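Sodium/sialic acid symporter SiaT (Proteus mirabilis, PDB 5NV9) uses the sodium gradient across the bacterial inner membrane to drive uptake of the host-derived sialic acid N-acetylneuraminic acid. Local coordinates at residues 106-111 against 256-261; 118-123 against 438-443; 127-132 against 353-358; 411-416 against 450-455. All coordinates share one frame; numbering follows the deposited sequence. Where two conformers were deposited one is given.

Interaction 1 of 4, residues 106-111 against 256-261; sequences TSAYEY and DVVQRY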
loop_
_atom_site.group_PDB
_atom_site.type_symbol
_atom_site.label_atom_id
_atom_site.label_comp_id
_atom_site.label_asym_id
_atom_site.label_seq_id
_atom_site.Cartn_x
_atom_site.Cartn_y
_atom_site.Cartn_z
ATOM N N THR A 106 7.823 16.496 -7.956
ATOM C CA THR A 106 7.152 15.455 -8.660
ATOM C C THR A 106 7.405 14.138 -7.886
ATOM O O THR A 106 6.443 13.471 -7.465
ATOM C CB THR A 106 7.609 15.405 -10.133
ATOM O OG1 THR A 106 6.969 16.479 -10.812
ATOM C CG2 THR A 106 7.229 14.088 -10.826
ATOM N N SER A 107 8.676 13.852 -7.613
ATOM C CA SER A 107 9.094 12.660 -6.822
ATOM C C SER A 107 9.501 13.089 -5.406
ATOM O O SER A 107 10.223 14.037 -5.243
ATOM C CB SER A 107 10.266 11.955 -7.502
ATOM O OG SER A 107 10.807 10.927 -6.720
ATOM N N ALA A 108 9.053 12.352 -4.413
ATOM C CA ALA A 108 9.444 12.589 -3.016
ATOM C C ALA A 108 10.946 12.629 -2.781
ATOM O O ALA A 108 11.426 13.404 -1.882
ATOM C CB ALA A 108 8.819 11.517 -2.127
ATOM N N TYR A 109 11.679 11.866 -3.601
ATOM C CA TYR A 109 13.145 11.636 -3.405
ATOM C C TYR A 109 13.976 12.874 -3.797
ATOM O O TYR A 109 15.147 13.023 -3.428
ATOM C CB TYR A 109 13.571 10.298 -4.038
ATOM C CG TYR A 109 12.635 9.226 -3.566
ATOM C CD1 TYR A 109 12.513 8.933 -2.189
ATOM C CD2 TYR A 109 11.704 8.619 -4.462
ATOM C CE1 TYR A 109 11.557 8.012 -1.736
ATOM C CE2 TYR A 109 10.761 7.689 -4.006
ATOM C CZ TYR A 109 10.655 7.417 -2.649
ATOM O OH TYR A 109 9.690 6.527 -2.206
ATOM N N GLU A 110 13.331 13.807 -4.473
ATOM C CA GLU A 110 13.939 15.125 -4.744
ATOM C C GLU A 110 14.277 15.838 -3.461
ATOM O O GLU A 110 15.251 16.575 -3.425
ATOM C CB GLU A 110 12.978 16.048 -5.536
ATOM C CG GLU A 110 12.692 15.614 -6.955
ATOM C CD GLU A 110 11.497 16.341 -7.619
ATOM O OE1 GLU A 110 11.228 17.529 -7.344
ATOM O OE2 GLU A 110 10.814 15.719 -8.449
ATOM N N TYR A 111 13.466 15.661 -2.422
ATOM C CA TYR A 111 13.811 16.225 -1.122
ATOM C C TYR A 111 15.250 15.794 -0.683
ATOM O O TYR A 111 16.006 16.620 -0.153
ATOM C CB TYR A 111 12.776 15.847 -0.042
ATOM C CG TYR A 111 13.280 16.103 1.336
ATOM C CD1 TYR A 111 13.255 17.384 1.854
ATOM C CD2 TYR A 111 13.862 15.060 2.115
ATOM C CE1 TYR A 111 13.779 17.651 3.113
ATOM C CE2 TYR A 111 14.402 15.320 3.355
ATOM C CZ TYR A 111 14.359 16.610 3.858
ATOM O OH TYR A 111 14.856 16.883 5.117
ATOM N N ASP A 256 3.981 6.541 -3.519
ATOM C CA ASP A 256 2.538 6.323 -3.827
ATOM C C ASP A 256 1.604 7.149 -2.910
ATOM O O ASP A 256 0.575 7.635 -3.364
ATOM C CB ASP A 256 2.160 4.827 -3.863
ATOM C CG ASP A 256 2.447 4.100 -2.553
ATOM O OD1 ASP A 256 3.398 4.474 -1.754
ATOM O OD2 ASP A 256 1.712 3.105 -2.342
ATOM N N VAL A 257 1.987 7.335 -1.643
ATOM C CA VAL A 257 1.237 8.172 -0.730
ATOM C C VAL A 257 1.640 9.672 -0.819
ATOM O O VAL A 257 0.792 10.570 -0.989
ATOM C CB VAL A 257 1.337 7.607 0.678
ATOM C CG1 VAL A 257 0.810 8.618 1.700
ATOM C CG2 VAL A 257 0.509 6.337 0.769
ATOM N N VAL A 258 2.939 9.923 -0.798
ATOM C CA VAL A 258 3.480 11.262 -0.769
ATOM C C VAL A 258 3.020 12.064 -1.963
ATOM O O VAL A 258 2.747 13.251 -1.874
ATOM C CB VAL A 258 5.055 11.275 -0.698
ATOM C CG1 VAL A 258 5.545 12.691 -0.810
ATOM C CG2 VAL A 258 5.547 10.730 0.616
ATOM N N GLN A 259 2.916 11.420 -3.103
ATOM C CA GLN A 259 2.317 12.063 -4.291
ATOM C C GLN A 259 0.940 12.695 -4.067
ATOM O O GLN A 259 0.619 13.736 -4.664
ATOM C CB GLN A 259 2.215 11.027 -5.409
ATOM C CG GLN A 259 2.513 11.567 -6.787
ATOM C CD GLN A 259 2.285 10.507 -7.837
ATOM O OE1 GLN A 259 2.502 9.323 -7.547
ATOM N NE2 GLN A 259 1.813 10.905 -9.046
ATOM N N ARG A 260 0.115 12.090 -3.216
ATOM C CA ARG A 260 -1.208 12.676 -2.919
ATOM C C ARG A 260 -1.137 13.959 -2.109
ATOM O O ARG A 260 -2.113 14.683 -2.061
ATOM C CB ARG A 260 -2.121 11.692 -2.194
ATOM C CG ARG A 260 -2.889 10.771 -3.097
ATOM C CD ARG A 260 -2.092 9.573 -3.531
ATOM N NE ARG A 260 -2.821 8.797 -4.541
ATOM C CZ ARG A 260 -2.247 8.136 -5.551
ATOM N NH1 ARG A 260 -0.936 8.122 -5.688
ATOM N NH2 ARG A 260 -3.000 7.522 -6.437
ATOM N N TYR A 261 -0.004 14.247 -1.462
ATOM C CA TYR A 261 0.137 15.476 -0.700
ATOM C C TYR A 261 0.304 16.723 -1.568
ATOM O O TYR A 261 0.123 17.833 -1.068
ATOM C CB TYR A 261 1.341 15.384 0.268
ATOM C CG TYR A 261 1.301 14.186 1.272
ATOM C CD1 TYR A 261 0.108 13.530 1.636
ATOM C CD2 TYR A 261 2.483 13.740 1.857
ATOM C CE1 TYR A 261 0.115 12.465 2.565
ATOM C CE2 TYR A 261 2.491 12.714 2.802
ATOM C CZ TYR A 261 1.337 12.052 3.143
ATOM O OH TYR A 261 1.473 11.015 4.086
#
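Ala108 and Val258 bring the two backbones to 6.5 Å between their CA atoms, where the type I turn from Ser107 to Glu110, leading into helix 110-115, meets the short helix 255-258 and the helical-looking residues after it. The touch itself is small: Ala108 CB sits 3.7 Å from Val258 CG1. That methyl lies anti to the backbone N of Val258 (chi1 174°), while CG2 stands beside the N; CG1 makes the closest touch, with Val258 CB just behind at 4.0 Å from Ala108 CB. Phe100 of helix 89-102 packs on both residues. At the edge of the contact, Thr106 O lies 4.4 Å from Gln259 CG, a loose approach; the carbonyl is hydrogen-bonded instead to Gln255, whose side chain also takes the N-H of Ala108.

Ser107 and Glu110 form a capping box in the turn that leads into helix 110-115. Ser107 N gives a nearly straight bond of 3.0 Å to Glu110 OE2, and Thr106 N reaches the same OE2 at 3.1 Å; both come from one face of the carboxylate, above its plane. In return Ser107 OG accepts a weak bond from Tyr109 N, at 3.4 Å. Both segments belong to the cytoplasmic side of this LeuT-fold transporter. Beyond the apolar pair, the buried amide of Gln259 is held at both ends: OE1 by Ser350, NE2 by Asn349 and by the carbonyl of Phe39. Its side chain lies about 7 Å from that of Ser346, a ligand of the second sodium site.

Interaction 2 of 4, residues 118-123 against 438-443; sequences VRSRLF and VGIIVS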
loop_
_atom_site.group_PDB
_atom_site.type_symbol
_atom_site.label_atom_id
_atom_site.label_comp_id
_atom_site.label_asym_id
_atom_site.label_seq_id
_atom_site.Cartn_x
_atom_site.Cartn_y
_atom_site.Cartn_z
ATOM N N VAL A 118 22.605 13.732 -4.570
ATOM C CA VAL A 118 22.018 12.822 -5.496
ATOM C C VAL A 118 22.170 11.347 -5.119
ATOM O O VAL A 118 21.375 10.525 -5.562
ATOM C CB VAL A 118 22.557 13.106 -6.934
ATOM C CG1 VAL A 118 23.975 12.595 -7.133
ATOM C CG2 VAL A 118 21.620 12.562 -7.979
ATOM N N ARG A 119 23.129 10.988 -4.278
ATOM C CA ARG A 119 23.325 9.571 -3.938
ATOM C C ARG A 119 22.176 9.074 -3.054
ATOM O O ARG A 119 21.748 7.922 -3.147
ATOM C CB ARG A 119 24.737 9.320 -3.293
ATOM C CG ARG A 119 25.949 9.651 -4.187
ATOM C CD ARG A 119 27.276 9.628 -3.414
ATOM N NE ARG A 119 27.304 10.723 -2.445
ATOM C CZ ARG A 119 28.224 10.923 -1.506
ATOM N NH1 ARG A 119 29.246 10.097 -1.382
ATOM N NH2 ARG A 119 28.122 11.967 -0.693
ATOM N N SER A 120 21.690 9.922 -2.167
ATOM C CA SER A 120 20.647 9.527 -1.299
ATOM C C SER A 120 19.359 9.502 -2.110
ATOM O O SER A 120 18.499 8.663 -1.852
ATOM C CB SER A 120 20.471 10.539 -0.163
ATOM O OG SER A 120 21.440 10.369 0.867
ATOM N N ARG A 121 19.209 10.468 -3.010
ATOM C CA ARG A 121 17.999 10.526 -3.821
ATOM C C ARG A 121 17.855 9.268 -4.658
ATOM O O ARG A 121 16.820 8.641 -4.617
ATOM C CB ARG A 121 17.991 11.786 -4.672
ATOM C CG ARG A 121 17.090 11.761 -5.881
ATOM C CD ARG A 121 17.084 13.135 -6.487
ATOM N NE ARG A 121 16.077 13.236 -7.526
ATOM C CZ ARG A 121 15.959 14.264 -8.384
ATOM N NH1 ARG A 121 16.777 15.287 -8.362
ATOM N NH2 ARG A 121 14.977 14.276 -9.254
ATOM N N LEU A 122 18.915 8.879 -5.376
ATOM C CA LEU A 122 18.883 7.723 -6.225
ATOM C C LEU A 122 18.787 6.382 -5.520
ATOM O O LEU A 122 18.127 5.406 -6.047
ATOM C CB LEU A 122 20.107 7.720 -7.135
ATOM C CG LEU A 122 20.085 8.744 -8.263
ATOM C CD1 LEU A 122 21.435 8.798 -8.938
ATOM C CD2 LEU A 122 19.024 8.371 -9.274
ATOM N N PHE A 123 19.437 6.275 -4.363
ATOM C CA PHE A 123 19.319 5.056 -3.605
ATOM C C PHE A 123 17.837 4.865 -3.241
ATOM O O PHE A 123 17.295 3.759 -3.430
ATOM C CB PHE A 123 20.175 5.009 -2.365
ATOM C CG PHE A 123 19.776 3.935 -1.392
ATOM C CD1 PHE A 123 20.155 2.626 -1.585
ATOM C CD2 PHE A 123 19.021 4.247 -0.270
ATOM C CE1 PHE A 123 19.792 1.639 -0.694
ATOM C CE2 PHE A 123 18.585 3.265 0.617
ATOM C CZ PHE A 123 19.006 1.958 0.421
ATOM N N VAL A 438 27.172 7.170 4.877
ATOM C CA VAL A 438 27.614 6.226 5.934
ATOM C C VAL A 438 26.409 5.512 6.567
ATOM O O VAL A 438 26.411 4.295 6.731
ATOM C CB VAL A 438 28.439 6.945 7.020
ATOM C CG1 VAL A 438 28.731 5.972 8.153
ATOM C CG2 VAL A 438 29.693 7.502 6.392
ATOM N N GLY A 439 25.379 6.285 6.909
ATOM C CA GLY A 439 24.067 5.738 7.288
ATOM C C GLY A 439 23.444 4.684 6.364
ATOM O O GLY A 439 23.033 3.613 6.821
ATOM N N ILE A 440 23.401 4.919 5.068
ATOM C CA ILE A 440 22.922 3.886 4.156
ATOM C C ILE A 440 23.751 2.583 4.286
ATOM O O ILE A 440 23.230 1.461 4.321
ATOM C CB ILE A 440 22.911 4.393 2.709
ATOM C CG1 ILE A 440 21.868 5.521 2.541
ATOM C CG2 ILE A 440 22.615 3.277 1.728
ATOM C CD1 ILE A 440 22.123 6.443 1.372
ATOM N N ILE A 441 25.052 2.733 4.303
ATOM C CA ILE A 441 25.921 1.569 4.264
ATOM C C ILE A 441 25.729 0.708 5.511
ATOM O O ILE A 441 25.547 -0.520 5.407
ATOM C CB ILE A 441 27.376 2.014 4.085
ATOM C CG1 ILE A 441 27.560 2.486 2.644
ATOM C CG2 ILE A 441 28.340 0.910 4.453
ATOM C CD1 ILE A 441 28.737 3.385 2.444
ATOM N N VAL A 442 25.759 1.372 6.665
ATOM C CA VAL A 442 25.506 0.750 7.969
ATOM C C VAL A 442 24.138 0.063 8.032
ATOM O O VAL A 442 24.038 -1.111 8.469
ATOM C CB VAL A 442 25.538 1.797 9.078
ATOM C CG1 VAL A 442 24.986 1.194 10.380
ATOM C CG2 VAL A 442 26.986 2.264 9.292
ATOM N N SER A 443 23.116 0.807 7.598
ATOM C CA SER A 443 21.740 0.302 7.487
ATOM C C SER A 443 21.685 -0.981 6.662
ATOM O O SER A 443 21.134 -1.983 7.114
ATOM C CB SER A 443 20.831 1.364 6.861
ATOM O OG SER A 443 19.479 1.021 7.094
#
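Ile440 is the central residue of this contact, reaching from helix 433-452 to Phe123 and Ser120, one turn apart on helix 118-151. Its two branches divide the work. CG2 stands over the middle of the Phe123 ring, 3.9 Å from the ring centroid and only 5° off the ring normal, a CH-pi contact almost straight down on the face. CG1, anti to the carbonyl carbon, carries CD1 to Ser120, where CD1 lies 4.0 Å from OG; the same methyl is 4.1 Å from Phe123 CD2.

The ring of Phe123 comes within range because its CG is anti to the backbone N (chi1 164°), and the two side chains then run past one another in opposite directions. No hydrogen bond joins the segments; the contact is dispersive. Leu421 of helix 415-427 packs on both Ser120 and Ile440, and Pro417 of that helix touches Phe123, so a third helix backs the pair. A detergent molecule touches neighbouring Val438 and Ile441, consistent with a lipid-facing flank. The arrangement is apolar helix-to-helix packing between two transmembrane helices of the LeuT-fold symporter, away from the substrate and sodium sites.

Interaction 3 of 4, residues 127-132 against 353-358; sequences SFMLFH and SCFNSD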
loop_
_atom_site.group_PDB
_atom_site.type_symbol
_atom_site.label_atom_id
_atom_site.label_comp_id
_atom_site.label_asym_id
_atom_site.label_seq_id
_atom_site.Cartn_x
_atom_site.Cartn_y
_atom_site.Cartn_z
ATOM N N SER A 127 15.147 2.025 -4.793
ATOM C CA SER A 127 14.562 1.099 -3.835
ATOM C C SER A 127 13.003 1.143 -3.926
ATOM O O SER A 127 12.341 0.106 -3.842
ATOM C CB SER A 127 14.978 1.430 -2.413
ATOM O OG SER A 127 16.358 1.224 -2.204
ATOM N N PHE A 128 12.442 2.352 -4.089
ATOM C CA PHE A 128 11.018 2.523 -4.248
ATOM C C PHE A 128 10.545 1.781 -5.475
ATOM O O PHE A 128 9.617 0.974 -5.391
ATOM C CB PHE A 128 10.535 3.997 -4.278
ATOM C CG PHE A 128 9.082 4.121 -4.621
ATOM C CD1 PHE A 128 8.102 4.036 -3.635
ATOM C CD2 PHE A 128 8.683 4.207 -5.933
ATOM C CE1 PHE A 128 6.760 4.072 -3.959
ATOM C CE2 PHE A 128 7.317 4.236 -6.265
ATOM C CZ PHE A 128 6.359 4.199 -5.282
HETATM N N MSE A 129 11.149 2.090 -6.614
HETATM C CA MSE A 129 10.701 1.566 -7.904
HETATM C C MSE A 129 10.748 0.045 -7.899
HETATM O O MSE A 129 9.788 -0.613 -8.295
HETATM C CB MSE A 129 11.524 2.171 -9.004
HETATM C CG MSE A 129 11.133 3.607 -9.165
HETATM SE SE MSE A 129 11.965 4.319 -10.809
HETATM C CE MSE A 129 13.749 4.608 -10.040
ATOM N N LEU A 130 11.846 -0.528 -7.423
ATOM C CA LEU A 130 11.960 -1.984 -7.322
ATOM C C LEU A 130 11.001 -2.581 -6.311
ATOM O O LEU A 130 10.451 -3.625 -6.581
ATOM C CB LEU A 130 13.389 -2.411 -6.991
ATOM C CG LEU A 130 14.380 -2.073 -8.101
ATOM C CD1 LEU A 130 15.817 -2.229 -7.612
ATOM C CD2 LEU A 130 14.099 -2.924 -9.336
ATOM N N PHE A 131 10.779 -1.938 -5.171
ATOM C CA PHE A 131 9.854 -2.483 -4.188
ATOM C C PHE A 131 8.441 -2.556 -4.783
ATOM O O PHE A 131 7.742 -3.585 -4.686
ATOM C CB PHE A 131 9.805 -1.719 -2.862
ATOM C CG PHE A 131 8.847 -2.346 -1.877
ATOM C CD1 PHE A 131 9.163 -3.555 -1.256
ATOM C CD2 PHE A 131 7.553 -1.808 -1.655
ATOM C CE1 PHE A 131 8.247 -4.180 -0.380
ATOM C CE2 PHE A 131 6.630 -2.430 -0.792
ATOM C CZ PHE A 131 6.973 -3.610 -0.152
ATOM N N HIS A 132 8.039 -1.491 -5.448
ATOM C CA HIS A 132 6.690 -1.424 -6.012
ATOM C C HIS A 132 6.418 -2.298 -7.222
ATOM O O HIS A 132 5.259 -2.729 -7.420
ATOM C CB HIS A 132 6.268 0.027 -6.196
ATOM C CG HIS A 132 5.837 0.614 -4.904
ATOM N ND1 HIS A 132 4.515 0.821 -4.597
ATOM C CD2 HIS A 132 6.526 0.817 -3.772
ATOM C CE1 HIS A 132 4.412 1.229 -3.354
ATOM N NE2 HIS A 132 5.623 1.251 -2.829
ATOM N N SER A 353 6.348 8.254 -12.040
ATOM C CA SER A 353 6.728 9.581 -11.609
ATOM C C SER A 353 8.245 9.644 -11.133
ATOM O O SER A 353 8.959 10.609 -11.435
ATOM C CB SER A 353 5.801 10.093 -10.482
ATOM O OG SER A 353 6.091 9.420 -9.230
ATOM N N CYS A 354 8.660 8.646 -10.345
ATOM C CA CYS A 354 10.043 8.494 -9.907
ATOM C C CYS A 354 10.974 8.318 -11.086
ATOM O O CYS A 354 12.033 8.971 -11.165
ATOM C CB CYS A 354 10.155 7.274 -8.978
ATOM S SG CYS A 354 9.381 7.553 -7.365
ATOM N N PHE A 355 10.621 7.437 -12.022
ATOM C CA PHE A 355 11.489 7.299 -13.163
ATOM C C PHE A 355 11.665 8.654 -13.902
ATOM O O PHE A 355 12.793 9.030 -14.253
ATOM C CB PHE A 355 11.001 6.229 -14.090
ATOM C CG PHE A 355 11.961 5.912 -15.200
ATOM C CD1 PHE A 355 11.962 6.658 -16.336
ATOM C CD2 PHE A 355 12.888 4.872 -15.070
ATOM C CE1 PHE A 355 12.813 6.346 -17.397
ATOM C CE2 PHE A 355 13.766 4.581 -16.098
ATOM C CZ PHE A 355 13.732 5.337 -17.263
ATOM N N ASN A 356 10.555 9.370 -14.117
ATOM C CA ASN A 356 10.512 10.605 -14.887
ATOM C C ASN A 356 11.423 11.717 -14.294
ATOM O O ASN A 356 12.205 12.390 -15.019
ATOM C CB ASN A 356 9.072 11.120 -15.005
ATOM C CG ASN A 356 8.799 11.864 -16.306
ATOM O OD1 ASN A 356 8.893 13.096 -16.377
ATOM N ND2 ASN A 356 8.521 11.105 -17.363
ATOM N N SER A 357 11.310 11.896 -12.977
ATOM C CA SER A 357 12.012 12.946 -12.280
ATOM C C SER A 357 13.446 12.516 -11.929
ATOM O O SER A 357 14.386 13.213 -12.308
ATOM C CB SER A 357 11.253 13.375 -11.007
ATOM O OG SER A 357 12.026 14.344 -10.259
ATOM N N ASP A 358 13.570 11.373 -11.216
ATOM C CA ASP A 358 14.804 10.942 -10.572
ATOM C C ASP A 358 15.768 10.288 -11.564
ATOM O O ASP A 358 16.970 10.295 -11.330
ATOM C CB ASP A 358 14.564 9.946 -9.429
ATOM C CG ASP A 358 13.644 10.503 -8.342
ATOM O OD1 ASP A 358 13.771 11.694 -8.051
ATOM O OD2 ASP A 358 12.782 9.767 -7.810
#
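Cys354 and Met129, a selenomethionine in the crystal, hold the nearest CA atoms of the two segments, 7.2 Å apart, where two helices of the LeuT fold run nearly antiparallel. The axes of the two short segments pass 10.3 Å apart at a signed angle of -158°. Cys354 works on two partners. Its CB lies 3.8 Å from Met129 CG, while its SG turns to the ring of Phe128, 3.7 Å from CD2. This is a sulfur-aromatic contact of oblique geometry, the sulfur being 44° off the ring normal. The Met129 chain leaves its backbone with CG anti to the carbonyl carbon, and an extended chi2 (-170°) carries the selenium across to Phe355; the bend at chi3 turns only the terminal CE. The selenium lies 3.6 Å from Phe355 N and 3.9 Å from Phe355 CB, near the plane of the Phe355 ring at its edge.

In the next shell, Tyr109 and Gln255 pack on both Phe128 and Cys354, while Asp358 forms a salt bridge with Arg121 and accepts from Ser107 and Ser125. Farther along helix 328-361 come the sodium-binding serines, the side chain of Ser346 being about 8 Å from that of Phe128, and helix 118-151 carries Arg135, which binds the sialic acid. Phe128 CE1 stands 3.2 Å above the plane of the His132 imidazole, toward the rim, while His132 ND1 is hydrogen-bonded to Ser347.

Interaction 4 of 4, residues 411-416 against 450-455; sequences IGLMGG and ARYGSD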
loop_
_atom_site.group_PDB
_atom_site.type_symbol
_atom_site.label_atom_id
_atom_site.label_comp_id
_atom_site.label_asym_id
_atom_site.label_seq_id
_atom_site.Cartn_x
_atom_site.Cartn_y
_atom_site.Cartn_z
ATOM N N ILE A 411 14.777 -6.581 -1.644
ATOM C CA ILE A 411 14.457 -5.157 -1.946
ATOM C C ILE A 411 13.575 -4.525 -0.833
ATOM O O ILE A 411 13.731 -3.337 -0.485
ATOM C CB ILE A 411 13.782 -5.024 -3.338
ATOM C CG1 ILE A 411 13.503 -3.575 -3.652
ATOM C CG2 ILE A 411 12.476 -5.782 -3.410
ATOM C CD1 ILE A 411 14.775 -2.727 -3.560
ATOM N N GLY A 412 12.672 -5.346 -0.275
ATOM C CA GLY A 412 11.854 -4.988 0.881
ATOM C C GLY A 412 12.653 -4.488 2.059
ATOM O O GLY A 412 12.232 -3.570 2.761
ATOM N N LEU A 413 13.817 -5.084 2.280
ATOM C CA LEU A 413 14.662 -4.635 3.346
ATOM C C LEU A 413 15.147 -3.175 3.169
ATOM O O LEU A 413 15.544 -2.537 4.163
ATOM C CB LEU A 413 15.869 -5.536 3.441
ATOM C CG LEU A 413 15.635 -7.015 3.774
ATOM C CD1 LEU A 413 16.958 -7.781 3.633
ATOM C CD2 LEU A 413 15.079 -7.110 5.173
HETATM N N MSE A 414 15.136 -2.656 1.942
HETATM C CA MSE A 414 15.586 -1.266 1.659
HETATM C C MSE A 414 14.602 -0.192 2.094
HETATM O O MSE A 414 15.002 0.981 2.200
HETATM C CB MSE A 414 16.004 -0.982 0.219
HETATM C CG MSE A 414 16.923 -2.049 -0.376
HETATM SE SE MSE A 414 18.676 -1.926 0.489
HETATM C CE MSE A 414 18.615 -3.602 1.569
ATOM N N GLY A 415 13.368 -0.567 2.451
ATOM C CA GLY A 415 12.401 0.362 3.004
ATOM C C GLY A 415 12.810 1.047 4.290
ATOM O O GLY A 415 12.547 2.254 4.487
ATOM N N GLY A 416 13.452 0.295 5.166
ATOM C CA GLY A 416 14.006 0.843 6.384
ATOM C C GLY A 416 15.009 1.963 6.102
ATOM O O GLY A 416 14.825 3.105 6.549
ATOM N N ALA A 450 20.181 -8.930 10.026
ATOM C CA ALA A 450 18.883 -9.234 10.702
ATOM C C ALA A 450 18.115 -10.322 9.981
ATOM O O ALA A 450 17.667 -11.286 10.600
ATOM C CB ALA A 450 17.987 -8.002 10.799
ATOM N N ARG A 451 18.019 -10.161 8.665
ATOM C CA ARG A 451 17.153 -10.952 7.838
ATOM C C ARG A 451 17.758 -12.302 7.580
ATOM O O ARG A 451 17.043 -13.289 7.679
ATOM C CB ARG A 451 16.884 -10.259 6.495
ATOM C CG ARG A 451 16.290 -11.130 5.405
ATOM C CD ARG A 451 14.862 -11.517 5.755
ATOM N NE ARG A 451 14.372 -12.371 4.705
ATOM C CZ ARG A 451 14.670 -13.658 4.575
ATOM N NH1 ARG A 451 15.411 -14.282 5.491
ATOM N NH2 ARG A 451 14.204 -14.338 3.531
ATOM N N TYR A 452 19.066 -12.347 7.267
ATOM C CA TYR A 452 19.708 -13.578 6.820
ATOM C C TYR A 452 20.590 -14.263 7.873
ATOM O O TYR A 452 20.882 -15.456 7.758
ATOM C CB TYR A 452 20.488 -13.338 5.534
ATOM C CG TYR A 452 19.660 -12.863 4.386
ATOM C CD1 TYR A 452 18.638 -13.666 3.836
ATOM C CD2 TYR A 452 19.864 -11.602 3.829
ATOM C CE1 TYR A 452 17.821 -13.189 2.789
ATOM C CE2 TYR A 452 19.080 -11.138 2.755
ATOM C CZ TYR A 452 18.062 -11.941 2.231
ATOM O OH TYR A 452 17.270 -11.470 1.179
ATOM N N GLY A 453 20.969 -13.563 8.933
ATOM C CA GLY A 453 21.828 -14.185 9.958
ATOM C C GLY A 453 21.199 -14.155 11.338
ATOM O O GLY A 453 21.884 -14.186 12.356
ATOM N N SER A 454 19.899 -14.000 11.417
ATOM C CA SER A 454 19.280 -14.058 12.748
ATOM C C SER A 454 17.862 -14.582 12.652
ATOM O O SER A 454 17.302 -14.725 11.552
ATOM C CB SER A 454 19.272 -12.684 13.411
ATOM O OG SER A 454 18.166 -11.909 12.981
ATOM N N ASP A 455 17.281 -14.803 13.820
ATOM C CA ASP A 455 15.895 -15.207 13.907
ATOM C C ASP A 455 14.956 -14.080 14.324
ATOM O O ASP A 455 13.805 -14.333 14.701
ATOM C CB ASP A 455 15.795 -16.360 14.883
ATOM C CG ASP A 455 16.386 -17.599 14.313
ATOM O OD1 ASP A 455 16.173 -17.874 13.093
ATOM O OD2 ASP A 455 17.092 -18.284 15.075
#
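Leu413 meets Arg451 with both terminal methyls and Tyr452 with CD1 alone, at the type I turn from Gly412 to Gly415, between the two helical parts of the transmembrane segment 404-427. Its CG, anti to the carbonyl carbon (chi1 -62°), is directed toward the end of helix 433-452. CD1 lies 3.8 Å from Arg451 CB and equally close to Arg451 CG, and CD2 is 3.9 Å from the same CB. The leucine meets only the aliphatic root of the arginine, and the two side chains cross at about a right angle.

In Arg451, chi1 (165°) puts CG 3.5 Å above the centre of the Tyr452 ring, and the bend at chi2 (69°) brings the guanidinium round until Tyr452 CE1 lies over its face. The tyrosine thus packs along the arginine chain, and its CE2 comes obliquely to 4.1 Å from Leu413 CD1. Tyr452 also touches a crystal neighbour, which may influence this pose. Tyr461 of helix 459-475 packs on both Leu413 and Arg451, while Ser409 of helix 405-412 touches Arg451 and Tyr452.

The helix finishes just beyond: Gly453 is the first residue to leave helical angles. Between the segments themselves there is no hydrogen bond. The contact joins the turn to the periplasmic end of the next transmembrane helix through methyl, methylene and aromatic carbon atoms, leaving the charge of Arg451 outside the apolar touch.

Following the chain, 106-111 opens first and closes on 256-261 in interaction 1. Before that closure, 118-123 and 127-132 have already left on one long helix, 118-151: the latter returns to 353-358 in interaction 3, the former only at 438-443 in interaction 2. Interaction 1 therefore crosses both, and interaction 3 lies wholly within the span of interaction 2. Interaction 4 opens at 411-416, after interaction 3 has closed, and crosses interaction 2 before ending at 450-455. The cytoplasmic turn, helix 118-151 and helix 328-361 meet at Asp358; Met414 touches Phe123 and Ser127, joining interaction 4 to interactions 2 and 3.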